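Uncharacterized protein (Porphyromonas gingivalis, PDB 1ZBS) is of unknown function but probably phosphorylates N-acetylglucosamine with ATP, as a putative sugar kinase of the ASKHA (actin-like ATPase) superfamily. Local coordinates at residues Ile112-Gly117 against Leu238-Ser243. Residues are numbered along the deposited sequence; the frame is centred on the assembly and turned at random.
Sequences IACILG and LHFIGS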
# COMPACT_ATOMS: atom_id res chain seq x y z
N ILE A 112 -20.51 11.77 -16.05
CA ILE A 112 -19.51 11.28 -15.12
C ILE A 112 -18.27 10.88 -15.89
O ILE A 112 -18.34 10.06 -16.80
CB ILE A 112 -20.02 10.05 -14.34
CG1 ILE A 112 -21.20 10.45 -13.46
CG2 ILE A 112 -18.89 9.46 -13.50
CD1 ILE A 112 -21.95 9.28 -12.85
N ALA A 113 -17.14 11.49 -15.54
CA ALA A 113 -15.87 11.22 -16.20
C ALA A 113 -14.93 10.48 -15.27
O ALA A 113 -14.72 10.89 -14.12
CB ALA A 113 -15.24 12.53 -16.67
N CYS A 114 -14.34 9.40 -15.77
CA CYS A 114 -13.43 8.59 -14.97
C CYS A 114 -12.09 8.35 -15.63
O CYS A 114 -11.98 8.24 -16.85
CB CYS A 114 -14.04 7.23 -14.68
SG CYS A 114 -15.66 7.27 -13.96
N ILE A 115 -11.06 8.28 -14.80
CA ILE A 115 -9.72 8.01 -15.29
C ILE A 115 -9.27 6.66 -14.76
O ILE A 115 -9.45 6.35 -13.58
CB ILE A 115 -8.73 9.08 -14.82
CG1 ILE A 115 -9.14 10.45 -15.39
CG2 ILE A 115 -7.31 8.70 -15.26
CD1 ILE A 115 -8.20 11.58 -15.04
N LEU A 116 -8.72 5.83 -15.64
CA LEU A 116 -8.24 4.51 -15.26
C LEU A 116 -6.87 4.33 -15.91
O LEU A 116 -6.77 3.85 -17.05
CB LEU A 116 -9.21 3.43 -15.75
CG LEU A 116 -9.79 2.39 -14.79
CD1 LEU A 116 -10.36 3.06 -13.55
CD2 LEU A 116 -10.88 1.56 -15.50
N GLY A 117 -5.82 4.76 -15.21
CA GLY A 117 -4.45 4.64 -15.69
C GLY A 117 -3.57 4.15 -14.55
O GLY A 117 -3.91 3.17 -13.88
N LEU A 238 -21.29 6.38 -18.29
CA LEU A 238 -19.91 6.47 -17.81
C LEU A 238 -18.87 6.67 -18.92
O LEU A 238 -18.78 5.88 -19.86
CB LEU A 238 -19.55 5.20 -17.03
CG LEU A 238 -19.94 5.10 -15.56
CD1 LEU A 238 -21.31 5.69 -15.33
CD2 LEU A 238 -19.89 3.64 -15.12
N HIS A 239 -18.09 7.74 -18.80
CA HIS A 239 -17.05 8.03 -19.76
C HIS A 239 -15.71 7.75 -19.11
O HIS A 239 -15.47 8.17 -17.97
CB HIS A 239 -17.15 9.49 -20.20
CG HIS A 239 -18.34 9.77 -21.07
ND1 HIS A 239 -18.43 9.32 -22.37
CD2 HIS A 239 -19.49 10.44 -20.82
CE1 HIS A 239 -19.59 9.69 -22.87
NE2 HIS A 239 -20.25 10.37 -21.96
N PHE A 240 -14.83 7.05 -19.81
CA PHE A 240 -13.53 6.69 -19.25
C PHE A 240 -12.34 7.09 -20.09
O PHE A 240 -12.42 7.16 -21.32
CB PHE A 240 -13.43 5.18 -19.02
CG PHE A 240 -14.28 4.67 -17.90
CD1 PHE A 240 -13.72 4.43 -16.64
CD2 PHE A 240 -15.63 4.41 -18.10
CE1 PHE A 240 -14.49 3.92 -15.60
CE2 PHE A 240 -16.42 3.90 -17.07
CZ PHE A 240 -15.85 3.65 -15.81
N ILE A 241 -11.23 7.34 -19.41
CA ILE A 241 -10.01 7.70 -20.10
C ILE A 241 -8.86 6.94 -19.43
O ILE A 241 -8.96 6.54 -18.28
CB ILE A 241 -9.79 9.23 -20.03
CG1 ILE A 241 -9.16 9.69 -21.34
CG2 ILE A 241 -8.93 9.61 -18.84
CD1 ILE A 241 -10.16 9.73 -22.49
N GLY A 242 -7.78 6.70 -20.17
CA GLY A 242 -6.66 6.00 -19.57
C GLY A 242 -6.22 4.70 -20.20
O GLY A 242 -7.01 3.97 -20.82
N SER A 243 -4.94 4.39 -20.01
CA SER A 243 -4.34 3.18 -20.54
C SER A 243 -5.02 1.91 -20.04
O SER A 243 -5.26 1.00 -20.82
CB SER A 243 -2.84 3.16 -20.21
OG SER A 243 -2.61 3.52 -18.86
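I112 opens a parallel ladder by accepting the backbone N-H of H239 through its carbonyl O; its CD1 meets CD1 of L238 loosely, at 4.4 Å. A113 lies on the other face, where its small methyl suits the close cover of helix 97-105. Beside it, the H239 side chain turns its polar end to S265, whose OG is hydrogen-bonded to ND1. C114 uses both backbone polar groups: its N reaches H239 O at 2.8 Å, and its O receives I241 N at 2.8 Å in a more bent bond (139°). Its CB meets F240 CD1 at 3.4 Å, and SG lies over the ring face, 4.3 Å from its centroid. With SG anti to its own carbonyl carbon (chi1 -53°), the compact, polarisable thiol forms a sulfur-aromatic contact; F223 of helix 210-229 packs against both residues. I115 returns to the A113 face, running alongside I241 with CG1 3.6 Å from CG2, two beta-branched residues suited to an extended strand. L116 donates its N to I241 O at 2.7 Å and brings CD2 obliquely to F240. Its O takes a CA-H...O contact of 3.3 Å from CA of G242, the N-cap residue before helix 243-247, whose positive phi (121°) is readily accessible to glycine. G117 then leaves the strand beside S243 OG. The contact joins the central strand to its parallel neighbour in a sheet of order 3-2-1-4-5, as expected of an ASKHA domain. Alternating backbone bonds hold the buried polar groups in register, while apolar side chains on both faces seat the flanking helices.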